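PDB 1HJQ: beta-1,4-galactanase from Humicola insolens, which hydrolyses the beta-1,4-galactosidic linkages of type I arabinogalactans as a family 53 glycoside hydrolase. Local coordinates for residues I78-S83 and N111-S116; V130-E135 and P173-H178; Q46-N51 and D60-L65. All blocks are in the same frame, centred on the assembly; numbering follows the deposited sequence.

Contact 1: residues I78-S83 and N111-S116. With NAG (2-acetamido-2-deoxy-beta-D-glucopyranose), chain B.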
loop_
_atom_site.group_PDB
_atom_site.type_symbol
_atom_site.label_atom_id
_atom_site.label_comp_id
_atom_site.label_asym_id
_atom_site.label_seq_id
_atom_site.Cartn_x
_atom_site.Cartn_y
_atom_site.Cartn_z
ATOM N N ILE A 78 -7.608 1.889 -2.513
ATOM C CA ILE A 78 -8.070 1.794 -1.131
ATOM C C ILE A 78 -7.355 0.643 -0.440
ATOM O O ILE A 78 -7.395 -0.493 -0.900
ATOM C CB ILE A 78 -9.605 1.570 -1.059
ATOM C CG1 ILE A 78 -10.341 2.814 -1.574
ATOM C CG2 ILE A 78 -10.028 1.258 0.379
ATOM C CD1 ILE A 78 -10.232 4.038 -0.671
ATOM N N ASN A 79 -6.705 0.959 0.674
ATOM C CA ASN A 79 -5.932 -0.002 1.445
ATOM C C ASN A 79 -6.576 -0.298 2.799
ATOM O O ASN A 79 -6.366 0.433 3.765
ATOM C CB ASN A 79 -4.522 0.574 1.621
ATOM C CG ASN A 79 -3.703 -0.137 2.681
ATOM O OD1 ASN A 79 -2.879 0.493 3.330
ATOM N ND2 ASN A 79 -3.908 -1.439 2.850
ATOM N N PHE A 80 -7.362 -1.371 2.853
ATOM C CA PHE A 80 -8.041 -1.795 4.078
ATOM C C PHE A 80 -7.065 -2.426 5.050
ATOM O O PHE A 80 -6.320 -3.320 4.668
ATOM C CB PHE A 80 -9.112 -2.851 3.779
ATOM C CG PHE A 80 -10.411 -2.289 3.290
ATOM C CD1 PHE A 80 -11.115 -1.359 4.053
ATOM C CD2 PHE A 80 -10.942 -2.694 2.070
ATOM C CE1 PHE A 80 -12.324 -0.839 3.609
ATOM C CE2 PHE A 80 -12.152 -2.177 1.620
ATOM C CZ PHE A 80 -12.842 -1.246 2.395
ATOM N N HIS A 81 -7.068 -1.974 6.299
ATOM C CA HIS A 81 -6.197 -2.569 7.301
ATOM C C HIS A 81 -7.027 -3.535 8.136
ATOM O O HIS A 81 -6.484 -4.375 8.853
ATOM C CB HIS A 81 -5.581 -1.511 8.226
ATOM C CG HIS A 81 -4.401 -0.804 7.640
ATOM N ND1 HIS A 81 -3.257 -0.543 8.365
ATOM C CD2 HIS A 81 -4.192 -0.285 6.407
ATOM C CE1 HIS A 81 -2.394 0.106 7.603
ATOM N NE2 HIS A 81 -2.937 0.276 6.412
ATOM N N TYR A 82 -8.346 -3.411 8.031
ATOM C CA TYR A 82 -9.271 -4.254 8.786
ATOM C C TYR A 82 -8.879 -4.303 10.250
ATOM O O TYR A 82 -8.801 -5.371 10.859
ATOM C CB TYR A 82 -9.311 -5.668 8.207
ATOM C CG TYR A 82 -9.896 -5.723 6.819
ATOM C CD1 TYR A 82 -11.059 -5.006 6.509
ATOM C CD2 TYR A 82 -9.321 -6.512 5.827
ATOM C CE1 TYR A 82 -11.635 -5.078 5.256
ATOM C CE2 TYR A 82 -9.890 -6.594 4.567
ATOM C CZ TYR A 82 -11.052 -5.875 4.288
ATOM O OH TYR A 82 -11.651 -5.973 3.048
ATOM N N SER A 83 -8.636 -3.120 10.800
ATOM C CA SER A 83 -8.249 -2.957 12.187
ATOM C C SER A 83 -8.578 -1.514 12.588
ATOM O O SER A 83 -8.833 -0.678 11.720
ATOM C CB SER A 83 -6.750 -3.224 12.322
ATOM O OG SER A 83 -6.336 -3.170 13.671
ATOM N N ASN A 111 -19.877 -7.538 5.545
ATOM C CA ASN A 111 -20.745 -6.369 5.677
ATOM C C ASN A 111 -19.908 -5.099 5.678
ATOM O O ASN A 111 -20.233 -4.126 4.994
ATOM C CB ASN A 111 -21.556 -6.403 6.975
ATOM C CG ASN A 111 -22.533 -7.554 7.033
ATOM O OD1 ASN A 111 -22.917 -8.114 6.006
ATOM N ND2 ASN A 111 -22.952 -7.891 8.250
ATOM N N TYR A 112 -18.828 -5.120 6.453
ATOM C CA TYR A 112 -17.947 -3.970 6.566
ATOM C C TYR A 112 -17.405 -3.533 5.217
ATOM O O TYR A 112 -17.552 -2.370 4.831
ATOM C CB TYR A 112 -16.779 -4.271 7.513
ATOM C CG TYR A 112 -15.722 -3.189 7.499
ATOM C CD1 TYR A 112 -15.979 -1.931 8.038
ATOM C CD2 TYR A 112 -14.496 -3.398 6.879
ATOM C CE1 TYR A 112 -15.042 -0.905 7.954
ATOM C CE2 TYR A 112 -13.553 -2.381 6.788
ATOM C CZ TYR A 112 -13.831 -1.138 7.327
ATOM O OH TYR A 112 -12.901 -0.131 7.235
ATOM N N THR A 113 -16.772 -4.464 4.511
ATOM C CA THR A 113 -16.200 -4.170 3.206
ATOM C C THR A 113 -17.299 -3.733 2.257
ATOM O O THR A 113 -17.164 -2.725 1.565
ATOM C CB THR A 113 -15.491 -5.395 2.616
ATOM O OG1 THR A 113 -14.468 -5.834 3.517
ATOM C CG2 THR A 113 -14.859 -5.048 1.273
ATOM N N LEU A 114 -18.395 -4.489 2.240
ATOM C CA LEU A 114 -19.540 -4.185 1.383
ATOM C C LEU A 114 -20.005 -2.744 1.577
ATOM O O LEU A 114 -20.026 -1.955 0.637
ATOM C CB LEU A 114 -20.700 -5.132 1.693
ATOM C CG LEU A 114 -21.990 -4.854 0.913
ATOM C CD1 LEU A 114 -21.745 -5.073 -0.575
ATOM C CD2 LEU A 114 -23.102 -5.760 1.419
ATOM N N ASP A 115 -20.380 -2.411 2.805
ATOM C CA ASP A 115 -20.846 -1.070 3.108
ATOM C C ASP A 115 -19.795 -0.022 2.784
ATOM O O ASP A 115 -20.119 1.027 2.231
ATOM C CB ASP A 115 -21.250 -0.976 4.577
ATOM C CG ASP A 115 -22.437 -1.866 4.907
ATOM O OD1 ASP A 115 -22.925 -2.567 3.995
ATOM O OD2 ASP A 115 -22.884 -1.870 6.078
ATOM N N SER A 116 -18.540 -0.308 3.110
ATOM C CA SER A 116 -17.464 0.633 2.839
ATOM C C SER A 116 -17.337 0.936 1.346
ATOM O O SER A 116 -17.265 2.098 0.942
ATOM C CB SER A 116 -16.134 0.092 3.360
ATOM O OG SER A 116 -16.105 0.044 4.772
HETATM C C1 NAG B . -24.205 -8.601 8.428
HETATM C C2 NAG B . -24.456 -8.870 9.921
HETATM C C3 NAG B . -25.797 -9.604 10.105
HETATM C C4 NAG B . -26.922 -8.826 9.411
HETATM C C5 NAG B . -26.545 -8.627 7.944
HETATM C C6 NAG B . -27.600 -7.897 7.131
HETATM C C7 NAG B . -22.770 -9.316 11.586
HETATM C C8 NAG B . -22.464 -10.421 12.584
HETATM N N2 NAG B . -23.368 -9.667 10.454
HETATM O O3 NAG B . -26.089 -9.746 11.486
HETATM O O4 NAG B . -28.149 -9.539 9.507
HETATM O O5 NAG B . -25.308 -7.877 7.857
HETATM O O6 NAG B . -27.161 -6.603 6.756
HETATM O O7 NAG B . -22.468 -8.153 11.850
HETATM O O HOH W 1 -10.068 -1.315 7.209
#
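Phe80, Tyr82 and Tyr112 form an aromatic cluster between the end of strand 75-80 with the loop after it and helix 102-123, in the layer of a (beta/alpha)8 barrel where the outer helices lie on the strands. Tyr112 leaves the helix with CG anti to the backbone N (chi1 171°), which carries its ring toward the strand. Its rim meets that of Tyr82, CE2 lying 3.6 Å from Tyr82 CD1; the planes stand at 74° and neither ring covers the other's face. Phe80 reaches the same Tyr112 rim obliquely, CE1 3.7 Å from Tyr112 CE2, while its CZ abuts Ser116 CB at 3.7 Å, near the plane of the phenyl ring. Small Ser116 suits this place because it lets the phenyl edge come close to the helix.

Beside this dense apolar part runs a short polar relay. Tyr82 OH donates to Thr113 OG1 at 2.9 Å, and that hydroxyl is in turn bonded to Leu109 O one turn back. A phenylalanine in place of Tyr82 would probably keep the ring packing but leave Thr113 OG1 without its donor from the loop after the strand.

The other side of the helix is looser: exposed Asp115 faces solvent there, and Asn111 carries an N-linked sugar, its ND2 bonded to NAG C1. Back at the strand end, a water accepts from Tyr82 N at 2.8 Å and lies 3.1 Å from Tyr112 OH.

Contact 2: residues V130-E135 and P173-H178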
loop_
_atom_site.group_PDB
_atom_site.type_symbol
_atom_site.label_atom_id
_atom_site.label_comp_id
_atom_site.label_asym_id
_atom_site.label_seq_id
_atom_site.Cartn_x
_atom_site.Cartn_y
_atom_site.Cartn_z
ATOM N N VAL A 130 -8.232 -2.230 -4.570
ATOM C CA VAL A 130 -8.602 -2.447 -3.176
ATOM C C VAL A 130 -7.793 -3.611 -2.627
ATOM O O VAL A 130 -7.842 -4.714 -3.174
ATOM C CB VAL A 130 -10.090 -2.837 -3.007
ATOM C CG1 VAL A 130 -10.450 -2.868 -1.532
ATOM C CG2 VAL A 130 -10.978 -1.868 -3.739
ATOM N N SER A 131 -7.037 -3.375 -1.564
ATOM C CA SER A 131 -6.289 -4.469 -0.963
ATOM C C SER A 131 -7.118 -4.906 0.229
ATOM O O SER A 131 -7.488 -4.090 1.073
ATOM C CB SER A 131 -4.887 -4.029 -0.506
ATOM O OG SER A 131 -4.933 -3.240 0.667
ATOM N N ILE A 132 -7.454 -6.187 0.274
ATOM C CA ILE A 132 -8.230 -6.694 1.380
ATOM C C ILE A 132 -7.266 -7.074 2.500
ATOM O O ILE A 132 -6.994 -8.247 2.751
ATOM C CB ILE A 132 -9.074 -7.897 0.935
ATOM C CG1 ILE A 132 -8.231 -8.835 0.067
ATOM C CG2 ILE A 132 -10.282 -7.412 0.151
ATOM C CD1 ILE A 132 -8.961 -10.088 -0.362
ATOM N N GLY A 133 -6.738 -6.054 3.163
ATOM C CA GLY A 133 -5.798 -6.271 4.243
ATOM C C GLY A 133 -4.530 -5.490 3.967
ATOM O O GLY A 133 -4.354 -4.975 2.860
ATOM N N ASN A 134 -3.654 -5.394 4.968
ATOM C CA ASN A 134 -2.391 -4.675 4.816
ATOM C C ASN A 134 -1.226 -5.508 5.350
ATOM O O ASN A 134 -1.133 -5.748 6.555
ATOM C CB ASN A 134 -2.432 -3.352 5.571
ATOM C CG ASN A 134 -1.215 -2.488 5.286
ATOM O OD1 ASN A 134 -1.113 -1.880 4.219
ATOM N ND2 ASN A 134 -0.273 -2.449 6.233
ATOM N N GLU A 135 -0.332 -5.926 4.457
ATOM C CA GLU A 135 0.819 -6.740 4.843
ATOM C C GLU A 135 0.342 -7.889 5.733
ATOM O O GLU A 135 0.856 -8.083 6.837
ATOM C CB GLU A 135 1.857 -5.900 5.608
ATOM C CG GLU A 135 2.440 -4.726 4.831
ATOM C CD GLU A 135 3.721 -4.167 5.460
ATOM O OE1 GLU A 135 3.735 -3.909 6.681
ATOM O OE2 GLU A 135 4.718 -3.977 4.731
ATOM N N PRO A 173 -13.208 -2.560 -8.759
ATOM C CA PRO A 173 -11.765 -2.374 -8.625
ATOM C C PRO A 173 -11.055 -3.718 -8.607
ATOM O O PRO A 173 -11.660 -4.742 -8.316
ATOM C CB PRO A 173 -11.641 -1.663 -7.285
ATOM C CG PRO A 173 -12.739 -2.290 -6.501
ATOM C CD PRO A 173 -13.884 -2.245 -7.489
ATOM N N LYS A 174 -9.771 -3.704 -8.932
ATOM C CA LYS A 174 -8.982 -4.917 -8.916
ATOM C C LYS A 174 -8.773 -5.252 -7.452
ATOM O O LYS A 174 -8.400 -4.394 -6.655
ATOM C CB LYS A 174 -7.641 -4.681 -9.607
ATOM C CG LYS A 174 -7.798 -4.263 -11.051
ATOM C CD LYS A 174 -6.474 -4.173 -11.776
ATOM C CE LYS A 174 -6.703 -3.913 -13.254
ATOM N NZ LYS A 174 -5.451 -4.087 -14.033
ATOM N N ILE A 175 -9.036 -6.496 -7.089
ATOM C CA ILE A 175 -8.877 -6.911 -5.710
ATOM C C ILE A 175 -7.445 -7.376 -5.511
ATOM O O ILE A 175 -6.942 -8.209 -6.263
ATOM C CB ILE A 175 -9.874 -8.023 -5.370
ATOM C CG1 ILE A 175 -11.296 -7.505 -5.623
ATOM C CG2 ILE A 175 -9.696 -8.452 -3.921
ATOM C CD1 ILE A 175 -12.381 -8.569 -5.572
ATOM N N MET A 176 -6.795 -6.822 -4.493
ATOM C CA MET A 176 -5.404 -7.133 -4.211
ATOM C C MET A 176 -5.140 -7.736 -2.832
ATOM O O MET A 176 -5.795 -7.392 -1.853
ATOM C CB MET A 176 -4.563 -5.853 -4.356
ATOM C CG MET A 176 -3.119 -5.998 -3.903
ATOM S SD MET A 176 -2.319 -4.419 -3.604
ATOM C CE MET A 176 -2.141 -3.795 -5.294
ATOM N N VAL A 177 -4.177 -8.651 -2.780
ATOM C CA VAL A 177 -3.751 -9.272 -1.532
ATOM C C VAL A 177 -2.355 -8.698 -1.330
ATOM O O VAL A 177 -1.497 -8.795 -2.208
ATOM C CB VAL A 177 -3.702 -10.814 -1.629
ATOM C CG1 VAL A 177 -2.996 -11.391 -0.397
ATOM C CG2 VAL A 177 -5.124 -11.365 -1.713
ATOM N N HIS A 178 -2.155 -8.074 -0.175
ATOM C CA HIS A 178 -0.904 -7.408 0.153
ATOM C C HIS A 178 -0.082 -8.108 1.230
ATOM O O HIS A 178 -0.547 -8.317 2.352
ATOM C CB HIS A 178 -1.226 -5.963 0.568
ATOM C CG HIS A 178 -0.045 -5.178 1.044
ATOM N ND1 HIS A 178 1.253 -5.509 0.720
ATOM C CD2 HIS A 178 0.029 -4.057 1.801
ATOM C CE1 HIS A 178 2.077 -4.628 1.260
ATOM N NE2 HIS A 178 1.360 -3.737 1.920
#
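Val130 O accepts the central hydrogen bond, from Met176 N at 2.7 Å, of a parallel pairing between strands 129-132 and 174-179. Val130 N donates to Lys174 O at 3.0 Å, and Ile132 N reaches Met176 O at 3.0 Å, nearly along the C=O axis. Each link is reasonably straight, the last being the most bent at 150°, and together they satisfy these buried backbone groups.

Val130 and Ile175 turn to the face of the sheet that meets the helices. There Val130 CG2 packs on Pro173 CG, and Ile132 CD1 comes within 4.0 Å of Ile175 CG2; branched aliphatic residues fill this apolar layer well. Ser131 and Met176 occupy the opposite face. The hydroxyl of Ser131 lies between the backbone N and the carbonyl carbon (chi1 74°), which turns OG forward to donate to Gly133 O at 2.9 Å, a bond that spans the inverse gamma turn centred on Ile132. Gly133 has backbone angles at which a side chain would press on the preceding carbonyl.

Beyond this turn Glu135 N sits 3.2 Å above one face of the His178 imidazole, offset toward its rim, while Asn134 OD1 approaches the ring edge. The polar ends find other partners: His178 NE2 bonds Glu245, Asn134 ND2 bonds Ala87 O, Glu135 OE2 bonds Ser212, and Lys174 makes a salt bridge with Glu240. This is the arrangement of clan GH-A barrels, in which an Asn-Glu pair after the fourth strand brings the probable proton donor, Glu135, opposite the probable nucleophile, Glu245, on the seventh.

Contact 3: residues Q46-N51 and D60-L65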
loop_
_atom_site.group_PDB
_atom_site.type_symbol
_atom_site.label_atom_id
_atom_site.label_comp_id
_atom_site.label_asym_id
_atom_site.label_seq_id
_atom_site.Cartn_x
_atom_site.Cartn_y
_atom_site.Cartn_z
ATOM N N GLN A 46 -4.642 4.999 -0.134
ATOM C CA GLN A 46 -5.173 5.516 1.124
ATOM C C GLN A 46 -5.498 4.379 2.087
ATOM O O GLN A 46 -6.180 3.424 1.723
ATOM C CB GLN A 46 -6.436 6.355 0.863
ATOM C CG GLN A 46 -6.230 7.563 -0.075
ATOM C CD GLN A 46 -7.482 8.427 -0.205
ATOM O OE1 GLN A 46 -7.484 9.439 -0.900
ATOM N NE2 GLN A 46 -8.555 8.020 0.468
ATOM N N ARG A 47 -4.997 4.470 3.312
ATOM C CA ARG A 47 -5.265 3.436 4.299
ATOM C C ARG A 47 -6.612 3.696 4.972
ATOM O O ARG A 47 -6.966 4.840 5.245
ATOM C CB ARG A 47 -4.142 3.390 5.341
ATOM C CG ARG A 47 -3.779 4.734 5.950
ATOM C CD ARG A 47 -2.893 4.551 7.184
ATOM N NE ARG A 47 -2.371 5.819 7.681
ATOM C CZ ARG A 47 -1.368 6.478 7.111
ATOM N NH1 ARG A 47 -0.783 5.974 6.031
ATOM N NH2 ARG A 47 -0.949 7.631 7.612
ATOM N N VAL A 48 -7.361 2.627 5.229
ATOM C CA VAL A 48 -8.671 2.741 5.853
ATOM C C VAL A 48 -8.776 1.906 7.122
ATOM O O VAL A 48 -8.575 0.691 7.090
ATOM C CB VAL A 48 -9.776 2.286 4.890
ATOM C CG1 VAL A 48 -11.145 2.558 5.491
ATOM C CG2 VAL A 48 -9.615 2.992 3.566
ATOM N N TRP A 49 -9.080 2.567 8.237
ATOM C CA TRP A 49 -9.233 1.893 9.524
ATOM C C TRP A 49 -10.708 1.867 9.908
ATOM O O TRP A 49 -11.465 2.785 9.568
ATOM C CB TRP A 49 -8.420 2.606 10.612
ATOM C CG TRP A 49 -6.935 2.557 10.387
ATOM C CD1 TRP A 49 -6.270 1.822 9.442
ATOM C CD2 TRP A 49 -5.930 3.259 11.127
ATOM N NE1 TRP A 49 -4.916 2.026 9.551
ATOM C CE2 TRP A 49 -4.680 2.901 10.578
ATOM C CE3 TRP A 49 -5.964 4.155 12.204
ATOM C CZ2 TRP A 49 -3.472 3.408 11.070
ATOM C CZ3 TRP A 49 -4.763 4.658 12.692
ATOM C CH2 TRP A 49 -3.536 4.283 12.126
ATOM N N VAL A 50 -11.105 0.809 10.615
ATOM C CA VAL A 50 -12.488 0.615 11.044
ATOM C C VAL A 50 -12.973 1.704 12.006
ATOM O O VAL A 50 -13.653 2.645 11.590
ATOM C CB VAL A 50 -12.656 -0.777 11.709
ATOM C CG1 VAL A 50 -14.127 -1.067 11.976
ATOM C CG2 VAL A 50 -12.065 -1.854 10.809
ATOM N N ASN A 51 -12.627 1.582 13.284
ATOM C CA ASN A 51 -13.041 2.570 14.280
ATOM C C ASN A 51 -11.853 3.251 14.945
ATOM O O ASN A 51 -11.603 3.055 16.135
ATOM C CB ASN A 51 -13.892 1.911 15.354
ATOM C CG ASN A 51 -14.941 0.988 14.773
ATOM O OD1 ASN A 51 -15.821 1.419 14.020
ATOM N ND2 ASN A 51 -14.854 -0.297 15.118
ATOM N N ASP A 60 -15.263 8.248 6.477
ATOM C CA ASP A 60 -15.517 9.646 6.151
ATOM C C ASP A 60 -14.224 10.341 5.746
ATOM O O ASP A 60 -14.175 11.051 4.739
ATOM C CB ASP A 60 -16.130 10.378 7.350
ATOM C CG ASP A 60 -17.415 9.733 7.836
ATOM O OD1 ASP A 60 -18.288 9.417 6.995
ATOM O OD2 ASP A 60 -17.555 9.548 9.066
ATOM N N TYR A 61 -13.182 10.131 6.544
ATOM C CA TYR A 61 -11.872 10.714 6.298
ATOM C C TYR A 61 -11.359 10.339 4.914
ATOM O O TYR A 61 -10.839 11.185 4.187
ATOM C CB TYR A 61 -10.875 10.232 7.367
ATOM C CG TYR A 61 -9.453 10.733 7.184
ATOM C CD1 TYR A 61 -8.623 10.210 6.192
ATOM C CD2 TYR A 61 -8.949 11.753 7.986
ATOM C CE1 TYR A 61 -7.331 10.695 5.999
ATOM C CE2 TYR A 61 -7.660 12.246 7.802
ATOM C CZ TYR A 61 -6.856 11.715 6.806
ATOM O OH TYR A 61 -5.586 12.220 6.615
ATOM N N ASN A 62 -11.505 9.073 4.545
ATOM C CA ASN A 62 -11.022 8.623 3.249
ATOM C C ASN A 62 -11.873 9.096 2.089
ATOM O O ASN A 62 -11.392 9.170 0.958
ATOM C CB ASN A 62 -10.893 7.100 3.232
ATOM C CG ASN A 62 -9.634 6.624 3.925
ATOM O OD1 ASN A 62 -8.531 6.759 3.390
ATOM N ND2 ASN A 62 -9.786 6.082 5.128
ATOM N N ILE A 63 -13.131 9.421 2.357
ATOM C CA ILE A 63 -14.001 9.907 1.299
ATOM C C ILE A 63 -13.635 11.335 0.924
ATOM O O ILE A 63 -13.695 11.709 -0.244
ATOM C CB ILE A 63 -15.473 9.839 1.711
ATOM C CG1 ILE A 63 -15.923 8.381 1.662
ATOM C CG2 ILE A 63 -16.321 10.723 0.800
ATOM C CD1 ILE A 63 -17.396 8.187 1.841
ATOM N N GLN A 64 -13.247 12.135 1.913
ATOM C CA GLN A 64 -12.853 13.515 1.643
ATOM C C GLN A 64 -11.584 13.477 0.793
ATOM O O GLN A 64 -11.432 14.258 -0.149
ATOM C CB GLN A 64 -12.589 14.268 2.949
ATOM C CG GLN A 64 -13.108 15.703 2.939
ATOM C CD GLN A 64 -12.878 16.419 4.259
ATOM O OE1 GLN A 64 -13.253 15.918 5.328
ATOM N NE2 GLN A 64 -12.261 17.599 4.197
ATOM N N LEU A 65 -10.686 12.550 1.119
ATOM C CA LEU A 65 -9.439 12.397 0.377
ATOM C C LEU A 65 -9.679 11.948 -1.053
ATOM O O LEU A 65 -9.147 12.529 -1.998
ATOM C CB LEU A 65 -8.526 11.383 1.063
ATOM C CG LEU A 65 -7.718 11.914 2.240
ATOM C CD1 LEU A 65 -6.748 10.849 2.740
ATOM C CD2 LEU A 65 -6.962 13.138 1.781
#
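A beta-alpha-beta unit of the (beta/alpha)8 barrel is made of strand 43-48, helix 59-71 and strand 75-80, and here the first strand is fastened to its helix by two side-chain amides, Gln46 and Asn62. The segments run nearly antiparallel, at 162°, with axes 8.9 Å apart, a separation that the two polar side chains span. Gln46 extends from the strand to the helix, its chain straight beyond CG, and its NE2 donates to Asn62 O at 3.1 Å. The bond is fairly straight (158°) and meets a lone pair in the carbonyl plane, with the acceptor also in the plane of the glutamine amide. The same NE2 makes a weak bond, 3.2 Å long, to Asn62 OD1, so backbone and side chain of one residue share a single donor group.

Asn62 answers in the reverse direction. Its CG lies beside the backbone N (chi1 -79°), and the side chain slides past that of Gln46 until ND2 donates to Arg47 O, 3.1 Å away. ND2 also bonds Asn58 O, just before the helix, and these partners probably limit the turning of the amide. A short amide suits the place, since it can both give to the strand carbonyl and receive from Gln46. Val48 lends the apolar side, its CG2 resting 3.6 Å from Asn62 CG. At the other end Leu65 packs on the glutamine amide, with CD1 3.9 Å from Gln46 CD, while Gln46 OE1 is taken by Trp9 NE1.

Around this core, helix 12-17 covers Leu65 through Val12 and Met13. Helix 102-123 brings Tyr112 against Val48, and strand 75-80 continues the sheet through backbone bonds from Gln46 and Val48 to Asn79.

Overall arrangement
All three contacts are largely buried and belong to one eight-stranded parallel barrel, but they occupy two layers. Contacts 1 and 3 join strands to outer helices, their centres about 14 Å from that of the chain; contact 2 joins two strands and lies deeper, at about 8 Å. Strand 75-80 stands between the others, bonded through Asn79 to strand 43-48 and through Ile78 O to Ser131 N of strand 129-132. Contact 1 relies on aromatic rims and a hydroxyl pair, contact 3 on side-chain amides, contact 2 on backbone bonds. Contact 2 alone holds an active-site residue, whereas contact 1 approaches the surface at its glycan-bearing helix.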